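Local coordinates for uncharacterized protein (PDB 6P8P) that is a HORMA-domain protein of a type III CBASS phage-resistance system, where it probably helps to regulate a cGAS-like nucleotidyltransferase, at residues R37-A42 with S122-A127; I61-D66 with W100-P105; E26-G31 with F93-G98. The protein carries 2 engineered substitutions. One frame throughout, in Å; residues are numbered along the deposited sequence.

Interaction 1 (R37-A42 with S122-A127); sequences RSELRA and SSRIIA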
loop_
_atom_site.group_PDB
_atom_site.type_symbol
_atom_site.label_atom_id
_atom_site.label_comp_id
_atom_site.label_asym_id
_atom_site.label_seq_id
_atom_site.Cartn_x
_atom_site.Cartn_y
_atom_site.Cartn_z
ATOM N N ARG A 37 -11.988 13.630 0.231
ATOM C CA ARG A 37 -10.630 13.703 0.745
ATOM C C ARG A 37 -10.354 12.539 1.676
ATOM O O ARG A 37 -9.254 11.964 1.655
ATOM C CB ARG A 37 -10.367 15.002 1.491
ATOM C CG ARG A 37 -8.922 15.167 1.895
ATOM C CD ARG A 37 -8.586 16.575 2.360
ATOM N NE ARG A 37 -8.988 16.789 3.734
ATOM C CZ ARG A 37 -8.892 17.950 4.379
ATOM N NH1 ARG A 37 -8.418 19.024 3.753
ATOM N NH2 ARG A 37 -9.274 18.034 5.648
ATOM N N SER A 38 -11.349 12.171 2.494
ATOM C CA SER A 38 -11.176 11.024 3.386
ATOM C C SER A 38 -10.920 9.750 2.606
ATOM O O SER A 38 -10.088 8.925 3.011
ATOM C CB SER A 38 -12.411 10.856 4.279
ATOM O OG SER A 38 -12.472 11.911 5.233
ATOM N N GLU A 39 -11.645 9.546 1.500
ATOM C CA GLU A 39 -11.430 8.334 0.722
ATOM C C GLU A 39 -10.052 8.330 0.066
ATOM O O GLU A 39 -9.372 7.299 0.059
ATOM C CB GLU A 39 -12.501 8.153 -0.340
ATOM C CG GLU A 39 -13.801 7.563 0.190
ATOM C CD GLU A 39 -14.814 7.225 -0.903
ATOM O OE1 GLU A 39 -14.428 6.816 -2.018
ATOM O OE2 GLU A 39 -16.024 7.364 -0.639
ATOM N N LEU A 40 -9.640 9.457 -0.503
ATOM C CA LEU A 40 -8.303 9.530 -1.094
ATOM C C LEU A 40 -7.219 9.258 -0.054
ATOM O O LEU A 40 -6.242 8.545 -0.330
ATOM C CB LEU A 40 -8.091 10.892 -1.746
ATOM C CG LEU A 40 -8.550 11.017 -3.202
ATOM C CD1 LEU A 40 -9.995 10.821 -3.387
ATOM C CD2 LEU A 40 -8.146 12.446 -3.660
ATOM N N ARG A 41 -7.373 9.802 1.151
ATOM C CA ARG A 41 -6.396 9.553 2.198
ATOM C C ARG A 41 -6.464 8.111 2.670
ATOM O O ARG A 41 -5.434 7.522 3.012
ATOM C CB ARG A 41 -6.604 10.533 3.361
ATOM C CG ARG A 41 -6.232 11.970 3.049
ATOM C CD ARG A 41 -6.463 12.889 4.256
ATOM N NE ARG A 41 -5.991 14.243 4.004
ATOM C CZ ARG A 41 -6.292 15.306 4.757
ATOM N NH1 ARG A 41 -7.081 15.176 5.815
ATOM N NH2 ARG A 41 -5.815 16.505 4.449
ATOM N N ALA A 42 -7.640 7.495 2.605
ATOM C CA ALA A 42 -7.765 6.111 3.078
ATOM C C ALA A 42 -6.986 5.114 2.205
ATOM O O ALA A 42 -6.586 4.046 2.693
ATOM C CB ALA A 42 -9.240 5.714 3.127
ATOM N N SER A 122 -13.221 2.208 -0.964
ATOM C CA SER A 122 -13.858 3.072 -1.942
ATOM C C SER A 122 -14.419 2.224 -3.067
ATOM O O SER A 122 -13.834 1.215 -3.450
ATOM C CB SER A 122 -12.845 4.109 -2.480
ATOM O OG SER A 122 -13.387 4.910 -3.518
ATOM N N SER A 123 -15.533 2.678 -3.628
ATOM C CA SER A 123 -15.994 2.182 -4.918
ATOM C C SER A 123 -15.697 3.173 -6.043
ATOM O O SER A 123 -15.817 2.817 -7.219
ATOM C CB SER A 123 -17.491 1.886 -4.857
ATOM O OG SER A 123 -18.232 3.071 -4.663
ATOM N N ARG A 124 -15.268 4.384 -5.705
ATOM C CA ARG A 124 -15.000 5.405 -6.710
ATOM C C ARG A 124 -13.551 5.398 -7.158
ATOM O O ARG A 124 -13.248 5.835 -8.291
ATOM C CB ARG A 124 -15.357 6.795 -6.175
ATOM C CG ARG A 124 -16.854 6.948 -5.842
ATOM C CD ARG A 124 -17.165 8.301 -5.266
ATOM N NE ARG A 124 -18.596 8.449 -5.009
ATOM C CZ ARG A 124 -19.486 8.798 -5.923
ATOM N NH1 ARG A 124 -19.092 9.031 -7.158
ATOM N NH2 ARG A 124 -20.767 8.895 -5.603
ATOM N N ILE A 125 -12.650 4.936 -6.293
ATOM C CA ILE A 125 -11.233 4.868 -6.626
ATOM C C ILE A 125 -10.956 3.450 -7.082
ATOM O O ILE A 125 -11.110 2.504 -6.302
ATOM C CB ILE A 125 -10.332 5.242 -5.445
ATOM C CG1 ILE A 125 -10.646 6.641 -4.947
ATOM C CG2 ILE A 125 -8.834 5.097 -5.854
ATOM C CD1 ILE A 125 -10.110 6.876 -3.544
ATOM N N ILE A 126 -10.519 3.301 -8.327
ATOM C CA ILE A 126 -10.263 1.995 -8.912
ATOM C C ILE A 126 -8.879 2.013 -9.548
ATOM O O ILE A 126 -8.245 3.057 -9.685
ATOM C CB ILE A 126 -11.338 1.605 -9.939
ATOM C CG1 ILE A 126 -11.406 2.636 -11.066
ATOM C CG2 ILE A 126 -12.700 1.515 -9.252
ATOM C CD1 ILE A 126 -12.411 2.288 -12.161
ATOM N N ALA A 127 -8.415 0.827 -9.933
ATOM C CA ALA A 127 -7.143 0.662 -10.604
ATOM C C ALA A 127 -7.345 0.007 -11.960
ATOM O O ALA A 127 -8.260 -0.793 -12.164
ATOM C CB ALA A 127 -6.190 -0.181 -9.753
HETATM O O HOH W 1 -16.648 5.184 -2.594
#
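The torsions of Glu39 and Ser122 carry Glu39 OE1 and Ser122 OG toward each other: Glu39 has CG anti to its carbonyl carbon (chi1 -81°) and runs on extended, while the hydroxyl of Ser122 stands opposite its own backbone N (chi1 175°). Ser122 OG donates to Glu39 OE1 at 2.6 Å, reaching the anti side of the carboxylate from 28° out of its plane. The same OG accepts from the backbone N atoms of Arg124 and Ile125, each 2.9 Å away, forming an ST turn and ST motif at the entry to strand 125-129; one small hydroxyl thus acts as acceptor and donor at once. A water links Glu39 OE1 to the backbone N of Ser123. Ile125 CD1 lies 3.7 Å from Glu39 O and 3.9 Å from Leu40 CD1, the leucine and isoleucine crossing at about a right angle. Branched isoleucine suits the strand; leucine, unbranched at CB, fits a buried helix position, its CB leading away while CD1 comes back to Ile125. The indole of Trp100 packs against all three of Glu39, Leu40 and Ile125. Arg124 forms a salt bridge with Asp99, bonds Trp100 O through the same NH1, and makes a cation-pi contact with Trp100. Accepting hydrogen bonds from both hydroxyl and water, Glu39 OE1 is probably stabilised as part of a charged carboxylate, tying the helix to the turn before strand 125-129.

Interaction 2 (I61-D66 with W100-P105); sequences IVATCD and WGMSLP. Engineered in segment 100-105: Met102 (natural residue Val).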
loop_
_atom_site.group_PDB
_atom_site.type_symbol
_atom_site.label_atom_id
_atom_site.label_comp_id
_atom_site.label_asym_id
_atom_site.label_seq_id
_atom_site.Cartn_x
_atom_site.Cartn_y
_atom_site.Cartn_z
ATOM N N ILE A 61 -2.679 8.967 -13.434
ATOM C CA ILE A 61 -3.791 8.967 -12.493
ATOM C C ILE A 61 -4.887 9.852 -13.073
ATOM O O ILE A 61 -4.622 10.986 -13.487
ATOM C CB ILE A 61 -3.329 9.484 -11.122
ATOM C CG1 ILE A 61 -2.319 8.531 -10.519
ATOM C CG2 ILE A 61 -4.553 9.688 -10.240
ATOM C CD1 ILE A 61 -1.471 9.145 -9.408
ATOM N N VAL A 62 -6.097 9.318 -13.209
ATOM C CA VAL A 62 -7.172 10.067 -13.863
ATOM C C VAL A 62 -8.320 10.307 -12.913
ATOM O O VAL A 62 -8.945 9.355 -12.441
ATOM C CB VAL A 62 -7.688 9.363 -15.121
ATOM C CG1 VAL A 62 -8.759 10.226 -15.781
ATOM C CG2 VAL A 62 -6.544 9.083 -16.080
ATOM N N ALA A 63 -8.623 11.578 -12.667
ATOM C CA ALA A 63 -9.797 11.974 -11.903
ATOM C C ALA A 63 -10.892 12.410 -12.870
ATOM O O ALA A 63 -10.610 13.123 -13.844
ATOM C CB ALA A 63 -9.459 13.124 -10.956
ATOM N N THR A 64 -12.111 11.924 -12.624
ATOM C CA THR A 64 -13.315 12.283 -13.367
ATOM C C THR A 64 -14.331 12.885 -12.406
ATOM O O THR A 64 -14.357 12.566 -11.215
ATOM C CB THR A 64 -13.914 11.068 -14.089
ATOM O OG1 THR A 64 -14.151 10.003 -13.168
ATOM C CG2 THR A 64 -12.981 10.559 -15.184
ATOM N N CYS A 65 -15.175 13.774 -12.921
ATOM C CA CYS A 65 -16.114 14.476 -12.054
ATOM C C CYS A 65 -17.178 15.112 -12.946
ATOM O O CYS A 65 -17.147 14.957 -14.170
ATOM C CB CYS A 65 -15.412 15.546 -11.219
ATOM S SG CYS A 65 -14.839 17.010 -12.232
ATOM N N ASP A 66 -18.116 15.819 -12.315
ATOM C CA ASP A 66 -19.022 16.738 -13.018
ATOM C C ASP A 66 -18.194 17.965 -13.404
ATOM O O ASP A 66 -18.163 18.991 -12.714
ATOM C CB ASP A 66 -20.209 17.129 -12.150
ATOM C CG ASP A 66 -21.047 18.237 -12.769
ATOM O OD1 ASP A 66 -20.985 18.416 -14.000
ATOM O OD2 ASP A 66 -21.754 18.938 -12.008
ATOM N N TRP A 100 -17.880 11.662 -8.730
ATOM C CA TRP A 100 -16.465 11.647 -9.059
ATOM C C TRP A 100 -15.919 10.230 -9.065
ATOM O O TRP A 100 -16.505 9.301 -8.500
ATOM C CB TRP A 100 -15.675 12.511 -8.067
ATOM C CG TRP A 100 -15.663 12.007 -6.657
ATOM C CD1 TRP A 100 -16.563 12.300 -5.663
ATOM C CD2 TRP A 100 -14.687 11.129 -6.068
ATOM N NE1 TRP A 100 -16.208 11.664 -4.501
ATOM C CE2 TRP A 100 -15.070 10.921 -4.728
ATOM C CE3 TRP A 100 -13.542 10.482 -6.551
ATOM C CZ2 TRP A 100 -14.335 10.124 -3.865
ATOM C CZ3 TRP A 100 -12.825 9.678 -5.691
ATOM C CH2 TRP A 100 -13.220 9.503 -4.371
ATOM N N GLY A 101 -14.777 10.072 -9.732
ATOM C CA GLY A 101 -14.063 8.812 -9.704
ATOM C C GLY A 101 -12.596 9.068 -9.923
ATOM O O GLY A 101 -12.176 10.155 -10.327
ATOM N N MET A 102 -11.794 8.047 -9.635
ATOM C CA MET A 102 -10.361 8.108 -9.856
ATOM C C MET A 102 -9.870 6.757 -10.343
ATOM O O MET A 102 -10.266 5.715 -9.810
ATOM C CB MET A 102 -9.596 8.497 -8.586
ATOM C CG MET A 102 -9.696 9.933 -8.214
ATOM S SD MET A 102 -8.566 10.316 -6.898
ATOM C CE MET A 102 -6.978 9.980 -7.680
ATOM N N SER A 103 -9.001 6.782 -11.351
ATOM C CA SER A 103 -8.455 5.566 -11.945
ATOM C C SER A 103 -6.947 5.595 -11.791
ATOM O O SER A 103 -6.277 6.447 -12.377
ATOM C CB SER A 103 -8.841 5.423 -13.416
ATOM O OG SER A 103 -8.206 4.265 -13.927
ATOM N N LEU A 104 -6.432 4.683 -10.996
ATOM C CA LEU A 104 -5.011 4.588 -10.724
ATOM C C LEU A 104 -4.349 3.585 -11.650
ATOM O O LEU A 104 -4.819 2.431 -11.753
ATOM C CB LEU A 104 -4.790 4.151 -9.277
ATOM C CG LEU A 104 -5.514 4.902 -8.158
ATOM C CD1 LEU A 104 -5.070 4.381 -6.804
ATOM C CD2 LEU A 104 -5.246 6.397 -8.239
ATOM N N PRO A 105 -3.230 3.956 -12.271
ATOM C CA PRO A 105 -2.486 3.000 -13.092
ATOM C C PRO A 105 -1.786 1.979 -12.214
ATOM O O PRO A 105 -1.252 2.296 -11.149
ATOM C CB PRO A 105 -1.489 3.886 -13.872
ATOM C CG PRO A 105 -1.199 5.011 -12.873
ATOM C CD PRO A 105 -2.535 5.246 -12.152
#
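Four backbone hydrogen bonds join Val62 to Ser103 and Thr64 to Gly101. Val62 N gives to Ser103 O at 3.0 Å and Ser103 N returns to Val62 O at 2.8 Å; Thr64 N to Gly101 O and Gly101 N to Thr64 O are both 2.9 Å. Between them sits the non-hydrogen-bonded pair Ala63 and Met102, whose CA atoms make CA-H...O contacts, Met102 CA to Val62 O and Ala63 CA to Gly101 O. The short segments run antiparallel at 171°. On one face, small Ala63 lies beside Met102, an engineered residue whose chain, in the conformer given, bends at chi3 (63°) and brings CE to 3.5 Å from Ile61 CG2. Ile61, branched at CB as suits a strand, also lies alongside Leu104 and sets CG1 3.7 Å from Pro105 CD. Helix 17-29 packs on this apolar side through Ile24 and Leu28. Cys65 CB meets Trp100 CB at 4.4 Å, and the indole packs on Ala36, Glu39 and Leu40 of helix 35-42. The other face carries Val62, Thr64 and Ser103, whose hydroxyl bonds to Arg128; Gly101, lacking a side chain, lets Thr64 OG1 lie close to its backbone. Both strands are interior members of the mixed five-stranded sheet, an antiparallel pair at the heart of the HORMA domain with helices packed on one face.

Interaction 3 (E26-G31 with F93-G98); sequences ELLTQG and FEPLKG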
loop_
_atom_site.group_PDB
_atom_site.type_symbol
_atom_site.label_atom_id
_atom_site.label_comp_id
_atom_site.label_asym_id
_atom_site.label_seq_id
_atom_site.Cartn_x
_atom_site.Cartn_y
_atom_site.Cartn_z
ATOM N N GLU A 26 -4.038 17.039 -2.183
ATOM C CA GLU A 26 -4.297 18.469 -2.011
ATOM C C GLU A 26 -4.731 19.124 -3.327
ATOM O O GLU A 26 -5.663 19.935 -3.350
ATOM C CB GLU A 26 -3.060 19.153 -1.434
ATOM C CG GLU A 26 -3.283 20.645 -1.143
ATOM C CD GLU A 26 -4.338 20.916 -0.092
ATOM O OE1 GLU A 26 -4.646 20.007 0.708
ATOM O OE2 GLU A 26 -4.868 22.050 -0.075
ATOM N N LEU A 27 -4.079 18.763 -4.436
ATOM C CA LEU A 27 -4.482 19.279 -5.736
ATOM C C LEU A 27 -5.950 18.988 -6.016
ATOM O O LEU A 27 -6.696 19.854 -6.500
ATOM C CB LEU A 27 -3.620 18.656 -6.820
ATOM C CG LEU A 27 -3.899 19.179 -8.228
ATOM C CD1 LEU A 27 -3.113 20.456 -8.494
ATOM C CD2 LEU A 27 -3.585 18.102 -9.260
ATOM N N LEU A 28 -6.395 17.781 -5.681
ATOM C CA LEU A 28 -7.732 17.349 -6.066
ATOM C C LEU A 28 -8.822 17.741 -5.093
ATOM O O LEU A 28 -9.988 17.762 -5.497
ATOM C CB LEU A 28 -7.753 15.843 -6.253
ATOM C CG LEU A 28 -6.944 15.301 -7.417
ATOM C CD1 LEU A 28 -6.897 13.770 -7.400
ATOM C CD2 LEU A 28 -7.505 15.797 -8.739
ATOM N N THR A 29 -8.485 18.056 -3.838
ATOM C CA THR A 29 -9.499 18.351 -2.837
ATOM C C THR A 29 -9.491 19.793 -2.390
ATOM O O THR A 29 -10.510 20.260 -1.874
ATOM C CB THR A 29 -9.350 17.459 -1.598
ATOM O OG1 THR A 29 -8.084 17.683 -0.972
ATOM C CG2 THR A 29 -9.496 15.988 -1.979
ATOM N N GLN A 30 -8.373 20.493 -2.553
ATOM C CA GLN A 30 -8.347 21.960 -2.454
ATOM C C GLN A 30 -8.796 22.424 -1.071
ATOM O O GLN A 30 -9.572 23.362 -0.931
ATOM C CB GLN A 30 -9.200 22.598 -3.554
ATOM C CG GLN A 30 -8.696 22.319 -4.969
ATOM C CD GLN A 30 -9.635 22.788 -6.053
ATOM O OE1 GLN A 30 -10.847 22.911 -5.838
ATOM N NE2 GLN A 30 -9.084 23.047 -7.241
ATOM N N GLY A 31 -8.328 21.731 -0.043
ATOM C CA GLY A 31 -8.612 22.113 1.315
ATOM C C GLY A 31 -9.976 21.745 1.844
ATOM O O GLY A 31 -10.312 22.154 2.957
ATOM N N PHE A 93 -10.938 24.564 -11.264
ATOM C CA PHE A 93 -12.262 23.969 -11.133
ATOM C C PHE A 93 -12.216 23.031 -9.930
ATOM O O PHE A 93 -11.141 22.720 -9.410
ATOM C CB PHE A 93 -12.670 23.206 -12.394
ATOM C CG PHE A 93 -11.687 22.144 -12.809
ATOM C CD1 PHE A 93 -10.607 22.449 -13.606
ATOM C CD2 PHE A 93 -11.851 20.823 -12.385
ATOM C CE1 PHE A 93 -9.686 21.477 -13.976
ATOM C CE2 PHE A 93 -10.939 19.851 -12.757
ATOM C CZ PHE A 93 -9.857 20.172 -13.552
ATOM N N GLU A 94 -13.403 22.585 -9.485
ATOM C CA GLU A 94 -13.512 21.619 -8.388
ATOM C C GLU A 94 -13.292 20.210 -8.943
ATOM O O GLU A 94 -14.183 19.659 -9.600
ATOM C CB GLU A 94 -14.876 21.725 -7.698
ATOM C CG GLU A 94 -15.077 20.702 -6.568
ATOM C CD GLU A 94 -16.438 20.803 -5.882
ATOM O OE1 GLU A 94 -17.164 21.788 -6.127
ATOM O OE2 GLU A 94 -16.775 19.908 -5.076
ATOM N N PRO A 95 -12.125 19.596 -8.722
ATOM C CA PRO A 95 -11.739 18.445 -9.546
ATOM C C PRO A 95 -12.481 17.148 -9.209
ATOM O O PRO A 95 -12.420 16.196 -9.998
ATOM C CB PRO A 95 -10.238 18.311 -9.265
ATOM C CG PRO A 95 -9.808 19.582 -8.637
ATOM C CD PRO A 95 -11.005 20.072 -7.882
ATOM N N LEU A 96 -13.149 17.064 -8.065
ATOM C CA LEU A 96 -13.947 15.888 -7.726
ATOM C C LEU A 96 -15.426 16.241 -7.546
ATOM O O LEU A 96 -16.154 15.583 -6.810
ATOM C CB LEU A 96 -13.396 15.208 -6.479
ATOM C CG LEU A 96 -11.950 14.700 -6.582
ATOM C CD1 LEU A 96 -11.530 14.041 -5.277
ATOM C CD2 LEU A 96 -11.747 13.743 -7.731
ATOM N N LYS A 97 -15.892 17.246 -8.264
ATOM C CA LYS A 97 -17.274 17.691 -8.133
ATOM C C LYS A 97 -18.253 16.580 -8.486
ATOM O O LYS A 97 -18.091 15.884 -9.496
ATOM C CB LYS A 97 -17.490 18.899 -9.036
ATOM C CG LYS A 97 -18.851 19.570 -8.850
ATOM C CD LYS A 97 -18.910 20.791 -9.765
ATOM C CE LYS A 97 -20.060 21.705 -9.369
ATOM N NZ LYS A 97 -21.329 20.952 -9.279
ATOM N N GLY A 98 -19.270 16.410 -7.642
ATOM C CA GLY A 98 -20.380 15.553 -8.021
ATOM C C GLY A 98 -20.009 14.091 -7.995
ATOM O O GLY A 98 -19.356 13.610 -7.069
HETATM O O HOH W 2 -12.769 18.392 -5.348
#
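Gln30 and Pro95 point at each other across the contact, the extended glutamine side chain meeting the proline ring at CD, 3.5 Å from Gln30 OE1. The amide passes this ring carbon to reach the backbone beyond it: Gln30 NE2 donates to Phe93 O at 3.0 Å, a somewhat bent bond (144° at the hydrogen) in which the carbonyl oxygen lies 24° out of the amide plane. Gln30 is the first residue to leave the helix and has positive phi; from there its CG, anti to the carbonyl carbon (chi1 -63°), heads for the loop. A long side chain with an amide end is well suited to span this distance and still offer an N-H.

Pro95 also meets the last turn of the helix. The same CD lies 3.5 Å from Leu28 O, CG reaches Leu27 O, and CB is 3.8 Å from Leu28 CD2, the leucine and proline side chains running at a slant. Leu96, next along, also points at the helix and sets CG 3.8 Å from Leu28 O, with CD1 near Leu28 CB. Though flanked by two apolar side chains, Leu28 O has a polar partner: a water donates to it at 2.9 Å and accepts from Leu96 N. Leu96 continues onto Ala36 and Leu40 of helix 35-42, while Glu94 forms a salt bridge with Lys32.

Proline suits its place as the second residue of the type I beta turn Glu94-Lys97, closed by Lys97 N to Glu94 O at 3.2 Å, where its fixed phi matches the turn. The whole is a helix C-terminus docked on a beta turn, joining helix 17-29 of the HORMA domain to the loop before strand 101-106.

How the interactions relate
The three contacts adjoin pairwise. The centres of interactions 1 and 2 are 10 Å apart, those of interactions 2 and 3 are 11 Å apart, and those of interactions 1 and 3 are 13 Å apart. Interaction 2 is nested in the loop closed by interaction 1, whereas interaction 3 alternates along the chain with both. Strands 101-106 and 125-129 are sheet neighbours: Ile126 N lies 2.8 Å from Met102 O, a probable hydrogen bond. Leu40 ties all three together, its CD1 lying 3.6 Å from Trp100 CH2 and 4.0 Å from Leu96 CD1. Interactions 2 and 3 meet where Cys65 CB packs 3.3 Å from Pro95 O. A bound calcium ion lies about 13 Å from the side chain of Pro105.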